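Local coordinates for stage II sporulation E family protein (Thermanaerovibrio acidaminovorans, PDB 3RNR) that is of unknown function but is probably a metal-dependent protein phosphatase of the PP2C type, at residues 9-14 and 79-84; 85-90 and 146-151; 94-99 and 106-111. One frame throughout, in Å; residues are numbered along the deposited sequence.

Contact 1: 9-14 and 79-84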
ATOM      1  N   ASP B   9      -4.875  13.415  -4.452  1.00 50.41           N
ATOM      2  CA  ASP B   9      -6.314  13.482  -4.256  1.00 52.52           C
ATOM      3  C   ASP B   9      -6.934  12.088  -4.290  1.00 39.11           C
ATOM      4  O   ASP B   9      -8.156  11.955  -4.345  1.00 38.81           O
ATOM      5  CB  ASP B   9      -6.963  14.383  -5.308  1.00 64.89           C
ATOM      6  CG  ASP B   9      -6.603  15.848  -5.123  1.00 79.22           C
ATOM      7  OD1 ASP B   9      -6.235  16.233  -3.988  1.00 80.64           O
ATOM      8  OD2 ASP B   9      -6.695  16.613  -6.112  1.00 79.72           O
ATOM      9  N   LYS B  10      -6.089  11.058  -4.330  1.00 36.13           N
ATOM     10  CA  LYS B  10      -6.570   9.712  -4.629  1.00 38.96           C
ATOM     11  C   LYS B  10      -6.395   8.668  -3.528  1.00 32.16           C
ATOM     12  O   LYS B  10      -5.460   8.723  -2.737  1.00 34.91           O
ATOM     13  CB  LYS B  10      -5.905   9.210  -5.911  1.00 43.26           C
ATOM     14  CG  LYS B  10      -6.220  10.071  -7.135  1.00 47.99           C
ATOM     15  CD  LYS B  10      -5.621   9.489  -8.399  1.00 44.43           C
ATOM     16  CE  LYS B  10      -5.860  10.414  -9.575  1.00 49.84           C
ATOM     17  NZ  LYS B  10      -4.944  10.107 -10.701  1.00 44.27           N
ATOM     18  N   ALA B  11      -7.316   7.712  -3.500  1.00 26.16           N
ATOM     19  CA  ALA B  11      -7.132   6.494  -2.725  1.00 27.48           C
ATOM     20  C   ALA B  11      -7.046   5.378  -3.761  1.00 31.50           C
ATOM     21  O   ALA B  11      -7.862   5.332  -4.683  1.00 30.43           O
ATOM     22  CB  ALA B  11      -8.302   6.262  -1.813  1.00 25.73           C
ATOM     23  N   TYR B  12      -6.069   4.492  -3.621  1.00 25.92           N
ATOM     24  CA  TYR B  12      -5.806   3.496  -4.661  1.00 21.48           C
ATOM     25  C   TYR B  12      -5.680   2.109  -4.077  1.00 23.51           C
ATOM     26  O   TYR B  12      -5.461   1.947  -2.873  1.00 25.97           O
ATOM     27  CB  TYR B  12      -4.521   3.846  -5.421  1.00 21.46           C
ATOM     28  CG  TYR B  12      -3.285   3.847  -4.543  1.00 24.08           C
ATOM     29  CD1 TYR B  12      -2.629   2.658  -4.220  1.00 26.23           C
ATOM     30  CD2 TYR B  12      -2.788   5.027  -4.020  1.00 26.49           C
ATOM     31  CE1 TYR B  12      -1.495   2.664  -3.412  1.00 24.19           C
ATOM     32  CE2 TYR B  12      -1.664   5.040  -3.218  1.00 28.39           C
ATOM     33  CZ  TYR B  12      -1.032   3.860  -2.910  1.00 32.01           C
ATOM     34  OH  TYR B  12       0.083   3.889  -2.105  1.00 27.83           O
ATOM     35  N   CYS B  13      -5.791   1.109  -4.945  1.00 21.30           N
ATOM     36  CA  CYS B  13      -5.612  -0.281  -4.548  1.00 19.81           C
ATOM     37  C   CYS B  13      -4.916  -1.024  -5.676  1.00 26.33           C
ATOM     38  O   CYS B  13      -5.085  -0.692  -6.850  1.00 24.30           O
ATOM     39  CB  CYS B  13      -6.958  -0.941  -4.246  1.00 22.35           C
ATOM     40  SG  CYS B  13      -8.211  -0.851  -5.587  1.00 25.35           S
ATOM     41  N   VAL B  14      -4.110  -2.014  -5.320  1.00 25.87           N
ATOM     42  CA  VAL B  14      -3.407  -2.780  -6.328  1.00 20.57           C
ATOM     43  C   VAL B  14      -3.193  -4.210  -5.839  1.00 23.02           C
ATOM     44  O   VAL B  14      -3.000  -4.439  -4.643  1.00 23.50           O
ATOM     45  CB  VAL B  14      -2.062  -2.095  -6.722  1.00 26.99           C
ATOM     46  CG1 VAL B  14      -1.269  -1.710  -5.504  1.00 27.84           C
ATOM     47  CG2 VAL B  14      -1.231  -3.007  -7.641  1.00 34.26           C
ATOM     48  N   VAL B  79      -9.442   5.967  -6.882  1.00 29.45           N
ATOM     49  CA  VAL B  79     -10.626   6.804  -6.812  1.00 27.87           C
ATOM     50  C   VAL B  79     -10.190   8.218  -6.475  1.00 34.34           C
ATOM     51  O   VAL B  79      -9.468   8.430  -5.509  1.00 34.09           O
ATOM     52  CB  VAL B  79     -11.596   6.307  -5.735  1.00 30.61           C
ATOM     53  CG1 VAL B  79     -12.770   7.283  -5.573  1.00 34.99           C
ATOM     54  CG2 VAL B  79     -12.084   4.901  -6.081  1.00 27.53           C
ATOM     55  N   ASN B  80     -10.617   9.186  -7.275  1.00 30.09           N
ATOM     56  CA  ASN B  80     -10.271  10.563  -6.990  1.00 32.31           C
ATOM     57  C   ASN B  80     -11.214  11.044  -5.900  1.00 31.79           C
ATOM     58  O   ASN B  80     -12.436  11.064  -6.087  1.00 38.85           O
ATOM     59  CB  ASN B  80     -10.408  11.418  -8.250  1.00 32.59           C
ATOM     60  CG  ASN B  80      -9.983  12.859  -8.024  1.00 42.39           C
ATOM     61  OD1 ASN B  80     -10.445  13.517  -7.096  1.00 41.40           O
ATOM     62  ND2 ASN B  80      -9.079  13.342  -8.858  1.00 44.68           N
ATOM     63  N   LEU B  81     -10.644  11.431  -4.764  1.00 32.74           N
ATOM     64  CA  LEU B  81     -11.436  11.781  -3.587  1.00 34.01           C
ATOM     65  C   LEU B  81     -12.115  13.143  -3.729  1.00 48.63           C
ATOM     66  O   LEU B  81     -13.091  13.443  -3.036  1.00 47.44           O
ATOM     67  CB  LEU B  81     -10.557  11.769  -2.335  1.00 33.73           C
ATOM     68  CG  LEU B  81      -9.927  10.418  -1.997  1.00 39.59           C
ATOM     69  CD1 LEU B  81      -8.984  10.520  -0.805  1.00 36.73           C
ATOM     70  CD2 LEU B  81     -11.006   9.373  -1.750  1.00 43.20           C
ATOM     71  N   ARG B  82     -11.573  13.985  -4.598  1.00 39.63           N
ATOM     72  CA  ARG B  82     -12.172  15.297  -4.799  1.00 45.27           C
ATOM     73  C   ARG B  82     -13.488  15.221  -5.575  1.00 52.34           C
ATOM     74  O   ARG B  82     -14.495  15.793  -5.157  1.00 47.41           O
ATOM     75  CB  ARG B  82     -11.199  16.236  -5.509  1.00 48.88           C
ATOM     76  CG  ARG B  82     -11.736  17.655  -5.650  1.00 71.54           C
ATOM     77  CD  ARG B  82     -10.791  18.543  -6.434  1.00 88.70           C
ATOM     78  NE  ARG B  82      -9.442  18.520  -5.875  1.00103.05           N
ATOM     79  CZ  ARG B  82      -8.444  19.280  -6.313  1.00110.46           C
ATOM     80  NH1 ARG B  82      -8.644  20.132  -7.312  1.00112.99           N
ATOM     81  NH2 ARG B  82      -7.246  19.192  -5.749  1.00109.13           N
ATOM     82  N   ASP B  83     -13.450  14.588  -6.747  1.00 45.17           N
ATOM     83  CA  ASP B  83     -14.650  14.438  -7.585  1.00 42.05           C
ATOM     84  C   ASP B  83     -15.390  13.085  -7.573  1.00 40.21           C
ATOM     85  O   ASP B  83     -16.395  12.921  -8.269  1.00 37.70           O
ATOM     86  CB  ASP B  83     -14.381  14.912  -9.009  1.00 43.47           C
ATOM     87  CG  ASP B  83     -13.350  14.073  -9.713  1.00 50.46           C
ATOM     88  OD1 ASP B  83     -13.081  12.942  -9.241  1.00 46.07           O
ATOM     89  OD2 ASP B  83     -12.813  14.548 -10.739  1.00 52.83           O
ATOM     90  N   GLY B  84     -14.874  12.119  -6.819  1.00 33.40           N
ATOM     91  CA  GLY B  84     -15.480  10.805  -6.727  1.00 38.67           C
ATOM     92  C   GLY B  84     -15.327   9.890  -7.940  1.00 40.57           C
ATOM     93  O   GLY B  84     -16.037   8.891  -8.046  1.00 53.89           O
TER
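D9 and R82 reach for each other across the ends of two antiparallel strands and form a salt bridge through one oxygen and one nitrogen, D9 OD2 to R82 NH2 at 2.7 Å. The carboxylate and guanidinium planes are 57° apart, so this is a one-point grip rather than a flat two-pronged pairing. The R82 chain bends at chi3 (-53°), which turns the guanidinium toward D9 OD2, although the arginine is poorly ordered. Behind the charges, L81 N donates to D9 O at 2.6 Å. L81 CD2 then meets A11 CB at 4.1 Å. A11 and V79 are a hydrogen-bonded pair, with A11 N to V79 O at 3.0 Å and V79 N to A11 O at 2.8 Å; both side chains lie on the face that packs on V209 of strand 205-210. K10 and N80 take the other face: K10 CG passes over N80 CA at 4.1 Å, and the extended lysine carries NZ away to G43 O. N80 OD1 turns to its own chain, receiving R82 N in its carbonyl plane at 2.8 Å and D83 N from above that plane. L171 and R175 of the second subunit pack on D9, A11 and L81. This is an antiparallel strand pair of a PP2C-type sheet, ending in an Asx turn within the hairpin loop to strand 85-91.

Contact 2: 85-90 and 146-151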
ATOM      1  N   THR B  85     -14.402  10.195  -8.846  1.00 31.40           N
ATOM      2  CA  THR B  85     -14.287   9.415 -10.086  1.00 30.66           C
ATOM      3  C   THR B  85     -13.273   8.278  -9.976  1.00 30.44           C
ATOM      4  O   THR B  85     -12.254   8.402  -9.309  1.00 30.70           O
ATOM      5  CB  THR B  85     -13.910  10.277 -11.291  1.00 33.25           C
ATOM      6  OG1 THR B  85     -12.698  10.980 -11.003  1.00 35.39           O
ATOM      7  CG2 THR B  85     -15.031  11.283 -11.613  1.00 38.20           C
ATOM      8  N   LEU B  86     -13.590   7.172 -10.642  1.00 28.02           N
ATOM      9  CA  LEU B  86     -12.820   5.954 -10.601  1.00 27.81           C
ATOM     10  C   LEU B  86     -12.094   5.691 -11.920  1.00 27.83           C
ATOM     11  O   LEU B  86     -12.682   5.819 -12.994  1.00 26.22           O
ATOM     12  CB  LEU B  86     -13.773   4.789 -10.342  1.00 27.48           C
ATOM     13  CG  LEU B  86     -13.228   3.369 -10.499  1.00 31.51           C
ATOM     14  CD1 LEU B  86     -12.198   3.076  -9.416  1.00 24.95           C
ATOM     15  CD2 LEU B  86     -14.368   2.365 -10.432  1.00 29.84           C
ATOM     16  N   GLU B  87     -10.820   5.313 -11.830  1.00 25.80           N
ATOM     17  CA  GLU B  87     -10.099   4.768 -12.982  1.00 24.04           C
ATOM     18  C   GLU B  87      -9.484   3.423 -12.596  1.00 24.93           C
ATOM     19  O   GLU B  87      -9.268   3.157 -11.416  1.00 24.61           O
ATOM     20  CB  GLU B  87      -8.985   5.712 -13.446  1.00 24.38           C
ATOM     21  CG  GLU B  87      -9.499   7.060 -13.971  1.00 27.54           C
ATOM     22  CD  GLU B  87      -8.419   7.806 -14.718  1.00 33.19           C
ATOM     23  OE1 GLU B  87      -7.394   8.181 -14.101  1.00 37.24           O
ATOM     24  OE2 GLU B  87      -8.574   7.968 -15.932  1.00 30.34           O
ATOM     25  N   TRP B  88      -9.184   2.586 -13.584  1.00 23.62           N
ATOM     26  CA  TRP B  88      -8.598   1.281 -13.285  1.00 25.53           C
ATOM     27  C   TRP B  88      -7.805   0.762 -14.475  1.00 28.64           C
ATOM     28  O   TRP B  88      -7.955   1.254 -15.606  1.00 21.22           O
ATOM     29  CB  TRP B  88      -9.677   0.264 -12.869  1.00 23.09           C
ATOM     30  CG  TRP B  88     -10.772   0.109 -13.902  1.00 21.46           C
ATOM     31  CD1 TRP B  88     -11.963   0.777 -13.940  1.00 23.58           C
ATOM     32  CD2 TRP B  88     -10.762  -0.765 -15.042  1.00 25.62           C
ATOM     33  NE1 TRP B  88     -12.691   0.383 -15.044  1.00 27.54           N
ATOM     34  CE2 TRP B  88     -11.970  -0.553 -15.741  1.00 25.17           C
ATOM     35  CE3 TRP B  88      -9.833  -1.685 -15.553  1.00 25.48           C
ATOM     36  CZ2 TRP B  88     -12.290  -1.245 -16.914  1.00 25.53           C
ATOM     37  CZ3 TRP B  88     -10.147  -2.369 -16.727  1.00 26.34           C
ATOM     38  CH2 TRP B  88     -11.366  -2.144 -17.395  1.00 26.19           C
ATOM     39  N   ALA B  89      -6.933  -0.208 -14.219  1.00 24.02           N
ATOM     40  CA  ALA B  89      -6.202  -0.861 -15.297  1.00 27.39           C
ATOM     41  C   ALA B  89      -5.788  -2.256 -14.858  1.00 24.47           C
ATOM     42  O   ALA B  89      -5.606  -2.509 -13.659  1.00 26.10           O
ATOM     43  CB  ALA B  89      -4.995  -0.032 -15.709  1.00 24.34           C
ATOM     44  N   SER B  90      -5.643  -3.167 -15.814  1.00 26.16           N
ATOM     45  CA  SER B  90      -5.211  -4.516 -15.457  1.00 22.71           C
ATOM     46  C   SER B  90      -4.495  -5.189 -16.608  1.00 25.96           C
ATOM     47  O   SER B  90      -4.712  -4.854 -17.775  1.00 24.55           O
ATOM     48  CB  SER B  90      -6.389  -5.362 -14.957  1.00 22.33           C
ATOM     49  OG  SER B  90      -7.270  -5.707 -16.001  1.00 26.57           O
ATOM     50  N   SER B 146      -6.072  -3.786 -20.126  1.00 23.78           N
ATOM     51  CA  SER B 146      -7.497  -3.518 -19.953  1.00 24.56           C
ATOM     52  C   SER B 146      -7.583  -2.254 -19.107  1.00 28.90           C
ATOM     53  O   SER B 146      -6.941  -2.196 -18.064  1.00 25.46           O
ATOM     54  CB  SER B 146      -8.159  -4.717 -19.254  1.00 21.16           C
ATOM     55  OG  SER B 146      -9.578  -4.577 -19.205  1.00 26.85           O
ATOM     56  N   THR B 147      -8.329  -1.237 -19.549  1.00 23.14           N
ATOM     57  CA  THR B 147      -8.396   0.048 -18.825  1.00 23.11           C
ATOM     58  C   THR B 147      -9.792   0.672 -18.811  1.00 24.08           C
ATOM     59  O   THR B 147     -10.592   0.420 -19.707  1.00 29.67           O
ATOM     60  CB  THR B 147      -7.446   1.130 -19.440  1.00 37.15           C
ATOM     61  OG1 THR B 147      -7.890   1.471 -20.758  1.00 36.74           O
ATOM     62  CG2 THR B 147      -6.022   0.640 -19.528  1.00 36.40           C
ATOM     63  N   SER B 148     -10.057   1.508 -17.806  1.00 27.62           N
ATOM     64  CA  SER B 148     -11.240   2.356 -17.811  1.00 28.69           C
ATOM     65  C   SER B 148     -11.075   3.323 -18.974  1.00 29.91           C
ATOM     66  O   SER B 148      -9.960   3.501 -19.491  1.00 26.76           O
ATOM     67  CB  SER B 148     -11.335   3.148 -16.504  1.00 26.00           C
ATOM     68  OG  SER B 148     -10.069   3.692 -16.160  1.00 25.75           O
ATOM     69  N   GLU B 149     -12.170   3.909 -19.442  1.00 29.62           N
ATOM     70  CA  GLU B 149     -11.980   4.928 -20.455  1.00 32.34           C
ATOM     71  C   GLU B 149     -12.348   6.281 -19.878  1.00 31.33           C
ATOM     72  O   GLU B 149     -11.519   6.865 -19.185  1.00 27.62           O
ATOM     73  CB  GLU B 149     -12.882   4.581 -21.640  1.00 29.76           C
ATOM     74  CG  GLU B 149     -12.368   3.420 -22.454  1.00 35.17           C
ATOM     75  CD  GLU B 149     -11.120   3.798 -23.219  1.00 48.22           C
ATOM     76  OE1 GLU B 149     -10.941   5.007 -23.512  1.00 47.47           O
ATOM     77  OE2 GLU B 149     -10.313   2.898 -23.515  1.00 47.67           O
ATOM     78  N   ALA B 150     -13.625   6.661 -19.897  1.00 28.86           N
ATOM     79  CA  ALA B 150     -14.004   7.888 -19.194  1.00 30.05           C
ATOM     80  C   ALA B 150     -14.061   7.505 -17.725  1.00 29.83           C
ATOM     81  O   ALA B 150     -14.604   6.461 -17.395  1.00 33.15           O
ATOM     82  CB  ALA B 150     -15.372   8.409 -19.668  1.00 26.27           C
ATOM     83  N   PRO B 151     -13.498   8.331 -16.835  1.00 29.13           N
ATOM     84  CA  PRO B 151     -13.554   7.992 -15.410  1.00 32.50           C
ATOM     85  C   PRO B 151     -14.994   7.765 -14.937  1.00 37.23           C
ATOM     86  O   PRO B 151     -15.890   8.482 -15.355  1.00 33.17           O
ATOM     87  CB  PRO B 151     -12.949   9.230 -14.741  1.00 33.29           C
ATOM     88  CG  PRO B 151     -12.019   9.774 -15.789  1.00 32.13           C
ATOM     89  CD  PRO B 151     -12.749   9.575 -17.079  1.00 28.85           C
TER
HETATM   90  O   HOH W   1      -9.815   6.137 -17.309  1.00 32.44           O
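W88 and S148 meet where the edge strand 146-153 of the antiparallel sheet breaks its regular pairing with strand 85-91 and a side chain takes over a backbone role. Before the break the ladder is regular: S90 N donates to S146 O at 2.8 Å and S146 N to S90 O at 2.9 Å, while A89 and T147 form the next, non-hydrogen-bonded pair, their methyls A89 CB and T147 CG2 touching on one face. S148 N still donates to W88 O at 3.1 Å, from above the carbonyl plane. The return bond, however, runs from W88 N to the hydroxyl S148 OG, 2.9 Å and nearly straight (164°). With chi1 at 45°, S148 OG sits between the backbone N and the carbonyl carbon, turned toward strand 85-91. Beside the break in the ladder, S148 OG also donates to water 1, which in turn donates to E87 OE2 and to E149 O at 2.6 Å each, linking the three. The same serine covers the tryptophan: S148 CB stands over the five-membered ring, 3.6 Å from its centroid in a CH-pi contact, and S148 N and T147 C lie over the same face. S146 OG lies at the ring edge, 3.4 Å from W88 CZ3, and is hydrogen-bonded to L109 N. Past this break, P151 comes back alongside T85, CB to CB 3.7 Å, and its CG lies beside the E87 chain. E87, A89 and T147 face helix 46-63 at P46, V50 and L47, whereas L86, W88 and S90 point at V96 and L98 of strand 95-100, which places the strand pair between a helix and the second sheet of the sandwich.

Contact 3: 94-99 and 106-111; sequences CRVYLF and RLSLDH
R95 lays its chain across R106: R95 CD stands over the centre of the R106 guanidinium face, 3.4 Å from R106 CZ. The two side chains cross at about a right angle, which leaves R95 NE and R106 NH1 4.4 Å apart despite their like charge. Y97 fills the adjoining flank, its CE1 3.8 Å from R106 CB and its CZ near R106 CD. A bend at chi3 (-61°) folds the R95 guanidinium back, and R95 NE donates in its own plane to Y97 OH at 2.9 Å. Carboxylates probably ease the pairing of charges: D110 OD1 makes a salt bridge with R106 NH2 at 2.8 Å, and D165 forms one with R95 NH1. Water 3 joins R95 NH1 to D110 OD1, and water 2 accepts from R106 NH2 and is bonded to C94 O and S108 OG. Beneath the arginines the backbones are held by L107 N to V96 O at 2.8 Å and by V96 N to S108 OG at 2.9 Å, the serine hydroxyl serving where a carbonyl would in a regular ladder. L107 spreads its methyls, CD1 meeting V96 CG1 and CD2 lying 3.9 Å from L98 CB. V96, L107 and S108 in turn rest on W88 of strand 85-91, while V163 of strand 159-164 packs against R95 and Y97. The arrangement is the edge of the mixed sheet of a PP2C-like sandwich, a beta hairpin (95-100 with 103-106) whose second strand gives way to a loop held on by one backbone bond and one serine hydroxyl.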
ATOM      1  N   CYS B  94      -5.662 -10.930 -13.463  1.00 24.60           N
ATOM      2  CA  CYS B  94      -6.233 -10.220 -12.315  1.00 26.39           C
ATOM      3  C   CYS B  94      -7.491  -9.488 -12.763  1.00 33.83           C
ATOM      4  O   CYS B  94      -7.634  -9.174 -13.939  1.00 30.29           O
ATOM      5  CB  CYS B  94      -5.238  -9.238 -11.722  1.00 23.01           C
ATOM      6  SG  CYS B  94      -3.832 -10.024 -10.946  1.00 26.15           S
ATOM      7  N   ARG B  95      -8.415  -9.225 -11.841  1.00 24.76           N
ATOM      8  CA  ARG B  95      -9.719  -8.701 -12.248  1.00 24.41           C
ATOM      9  C   ARG B  95     -10.113  -7.446 -11.487  1.00 27.27           C
ATOM     10  O   ARG B  95      -9.724  -7.256 -10.336  1.00 24.82           O
ATOM     11  CB  ARG B  95     -10.804  -9.780 -12.100  1.00 26.16           C
ATOM     12  CG  ARG B  95     -10.522 -11.034 -12.934  1.00 27.31           C
ATOM     13  CD  ARG B  95     -11.652 -12.054 -12.889  1.00 29.24           C
ATOM     14  NE  ARG B  95     -11.966 -12.581 -11.556  1.00 30.87           N
ATOM     15  CZ  ARG B  95     -11.230 -13.468 -10.893  1.00 33.42           C
ATOM     16  NH1 ARG B  95     -10.079 -13.904 -11.394  1.00 34.61           N
ATOM     17  NH2 ARG B  95     -11.631 -13.901  -9.710  1.00 30.10           N
ATOM     18  N   VAL B  96     -10.892  -6.592 -12.147  1.00 24.96           N
ATOM     19  CA  VAL B  96     -11.414  -5.374 -11.535  1.00 21.94           C
ATOM     20  C   VAL B  96     -12.942  -5.408 -11.480  1.00 24.73           C
ATOM     21  O   VAL B  96     -13.591  -5.638 -12.500  1.00 25.71           O
ATOM     22  CB  VAL B  96     -10.992  -4.125 -12.323  1.00 23.36           C
ATOM     23  CG1 VAL B  96     -11.426  -2.846 -11.566  1.00 24.09           C
ATOM     24  CG2 VAL B  96      -9.470  -4.136 -12.573  1.00 18.61           C
ATOM     25  N   TYR B  97     -13.504  -5.169 -10.295  1.00 24.87           N
ATOM     26  CA  TYR B  97     -14.953  -5.119 -10.085  1.00 24.64           C
ATOM     27  C   TYR B  97     -15.402  -3.772  -9.526  1.00 28.42           C
ATOM     28  O   TYR B  97     -14.762  -3.218  -8.635  1.00 25.60           O
ATOM     29  CB  TYR B  97     -15.387  -6.206  -9.091  1.00 24.84           C
ATOM     30  CG  TYR B  97     -15.172  -7.599  -9.628  1.00 25.18           C
ATOM     31  CD1 TYR B  97     -16.191  -8.266 -10.307  1.00 24.55           C
ATOM     32  CD2 TYR B  97     -13.949  -8.233  -9.488  1.00 26.50           C
ATOM     33  CE1 TYR B  97     -15.994  -9.550 -10.826  1.00 26.78           C
ATOM     34  CE2 TYR B  97     -13.739  -9.509 -10.002  1.00 29.13           C
ATOM     35  CZ  TYR B  97     -14.763 -10.158 -10.674  1.00 27.48           C
ATOM     36  OH  TYR B  97     -14.547 -11.423 -11.177  1.00 28.70           O
ATOM     37  N   LEU B  98     -16.525  -3.270 -10.034  1.00 28.29           N
ATOM     38  CA  LEU B  98     -17.192  -2.124  -9.442  1.00 32.46           C
ATOM     39  C   LEU B  98     -18.064  -2.583  -8.276  1.00 34.04           C
ATOM     40  O   LEU B  98     -18.834  -3.535  -8.421  1.00 32.08           O
ATOM     41  CB  LEU B  98     -18.089  -1.463 -10.494  1.00 26.63           C
ATOM     42  CG  LEU B  98     -18.907  -0.265 -10.017  1.00 31.67           C
ATOM     43  CD1 LEU B  98     -17.971   0.898  -9.704  1.00 27.63           C
ATOM     44  CD2 LEU B  98     -19.939   0.134 -11.091  1.00 33.70           C
ATOM     45  N   PHE B  99     -17.975  -1.909  -7.130  1.00 30.36           N
ATOM     46  CA  PHE B  99     -18.923  -2.194  -6.057  1.00 31.72           C
ATOM     47  C   PHE B  99     -19.963  -1.085  -6.024  1.00 40.42           C
ATOM     48  O   PHE B  99     -19.677   0.057  -5.654  1.00 36.46           O
ATOM     49  CB  PHE B  99     -18.244  -2.321  -4.693  1.00 38.90           C
ATOM     50  CG  PHE B  99     -19.213  -2.568  -3.565  1.00 48.03           C
ATOM     51  CD1 PHE B  99     -19.999  -3.715  -3.546  1.00 50.16           C
ATOM     52  CD2 PHE B  99     -19.353  -1.650  -2.528  1.00 53.95           C
ATOM     53  CE1 PHE B  99     -20.907  -3.945  -2.514  1.00 55.68           C
ATOM     54  CE2 PHE B  99     -20.255  -1.879  -1.487  1.00 54.06           C
ATOM     55  CZ  PHE B  99     -21.032  -3.024  -1.484  1.00 52.63           C
ATOM     56  N   ARG B 106     -18.225  -6.890 -12.959  1.00 24.50           N
ATOM     57  CA  ARG B 106     -16.924  -7.029 -13.606  1.00 26.19           C
ATOM     58  C   ARG B 106     -16.708  -5.870 -14.569  1.00 26.28           C
ATOM     59  O   ARG B 106     -17.595  -5.558 -15.379  1.00 26.63           O
ATOM     60  CB  ARG B 106     -16.881  -8.354 -14.371  1.00 29.51           C
ATOM     61  CG  ARG B 106     -15.626  -8.569 -15.191  1.00 32.57           C
ATOM     62  CD  ARG B 106     -14.559  -9.253 -14.391  1.00 41.32           C
ATOM     63  NE  ARG B 106     -13.337  -9.490 -15.161  1.00 45.66           N
ATOM     64  CZ  ARG B 106     -12.984 -10.665 -15.685  1.00 40.78           C
ATOM     65  NH1 ARG B 106     -13.761 -11.730 -15.534  1.00 35.51           N
ATOM     66  NH2 ARG B 106     -11.843 -10.772 -16.350  1.00 37.19           N
ATOM     67  N   LEU B 107     -15.620  -5.130 -14.363  1.00 23.06           N
ATOM     68  CA  LEU B 107     -15.131  -4.122 -15.316  1.00 27.04           C
ATOM     69  C   LEU B 107     -14.170  -4.565 -16.414  1.00 26.62           C
ATOM     70  O   LEU B 107     -14.235  -4.088 -17.550  1.00 23.76           O
ATOM     71  CB  LEU B 107     -14.590  -2.879 -14.592  1.00 26.69           C
ATOM     72  CG  LEU B 107     -15.548  -2.289 -13.554  1.00 27.59           C
ATOM     73  CD1 LEU B 107     -14.903  -1.085 -12.862  1.00 29.58           C
ATOM     74  CD2 LEU B 107     -16.906  -1.920 -14.159  1.00 29.16           C
ATOM     75  N   SER B 108     -13.214  -5.412 -16.044  1.00 23.84           N
ATOM     76  CA  SER B 108     -12.054  -5.597 -16.899  1.00 22.67           C
ATOM     77  C   SER B 108     -12.130  -6.867 -17.731  1.00 22.72           C
ATOM     78  O   SER B 108     -12.985  -7.724 -17.498  1.00 22.95           O
ATOM     79  CB  SER B 108     -10.819  -5.705 -15.998  1.00 24.59           C
ATOM     80  OG  SER B 108     -11.022  -6.745 -15.039  1.00 25.53           O
ATOM     81  N   LEU B 109     -11.184  -7.003 -18.653  0.53 25.31           N
ATOM     82  CA  LEU B 109     -11.098  -8.170 -19.518  0.53 28.33           C
ATOM     83  C   LEU B 109      -9.838  -8.924 -19.144  0.53 26.65           C
ATOM     84  O   LEU B 109      -8.830  -8.309 -18.803  0.53 25.48           O
ATOM     85  CB  LEU B 109     -10.999  -7.743 -20.983  0.53 29.03           C
ATOM     86  CG  LEU B 109     -11.323  -8.839 -22.000  0.53 30.85           C
ATOM     87  CD1 LEU B 109     -12.818  -9.105 -22.012  0.53 35.93           C
ATOM     88  CD2 LEU B 109     -10.842  -8.450 -23.384  0.53 36.35           C
ATOM     89  N   ASP B 110      -9.907 -10.250 -19.196  1.00 26.12           N
ATOM     90  CA  ASP B 110      -8.733 -11.106 -19.016  1.00 31.07           C
ATOM     91  C   ASP B 110      -7.871 -11.064 -20.269  1.00 33.98           C
ATOM     92  O   ASP B 110      -8.404 -11.001 -21.371  1.00 27.72           O
ATOM     93  CB  ASP B 110      -9.167 -12.566 -18.856  1.00 34.43           C
ATOM     94  CG  ASP B 110      -9.745 -12.859 -17.500  1.00 45.58           C
ATOM     95  OD1 ASP B 110      -9.369 -12.173 -16.527  1.00 42.03           O
ATOM     96  OD2 ASP B 110     -10.567 -13.788 -17.411  1.00 53.11           O
ATOM     97  N   HIS B 111      -6.549 -11.144 -20.124  1.00 25.80           N
ATOM     98  CA  HIS B 111      -5.745 -11.400 -21.305  1.00 24.07           C
ATOM     99  C   HIS B 111      -5.300 -12.851 -21.316  1.00 26.53           C
ATOM    100  O   HIS B 111      -4.317 -13.217 -20.682  1.00 24.01           O
ATOM    101  CB  HIS B 111      -4.530 -10.480 -21.307  1.00 22.04           C
ATOM    102  CG  HIS B 111      -4.902  -9.031 -21.206  1.00 27.24           C
ATOM    103  ND1 HIS B 111      -4.617  -8.269 -20.100  1.00 25.55           N
ATOM    104  CD2 HIS B 111      -5.598  -8.235 -22.052  1.00 32.92           C
ATOM    105  CE1 HIS B 111      -5.097  -7.045 -20.276  1.00 29.45           C
ATOM    106  NE2 HIS B 111      -5.699  -7.001 -21.449  1.00 30.50           N
TER
HETATM  107  O   HOH W   2      -9.458  -8.888 -15.958  1.00 27.37           O
HETATM  108  O   HOH W   3      -9.230 -13.851 -14.403  1.00 31.90           O

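In the fold
Contacts 1 and 2 belong to one antiparallel sheet, their centres about 12 Å apart, and are joined by the 80-85 hairpin, where N80 N lies 2.7 Å from T85 O, probably a hydrogen bond. Contact 3 is in the facing sheet, nested in the chain loop that contact 2 closes; their centres are about 10 Å apart. S146 OG reaches L109 N at 3.0 Å, probably another hydrogen bond, and W88 NE1 lies 3.4 Å from L107 CD1, tying the sheets together. Contacts 1 and 3 do not touch, their nearest atoms about 7 Å apart. Glycerol, probably from the crystallisation liquor, is hydrogen-bonded to N80 ND2 and T85 OG1 at the hairpin.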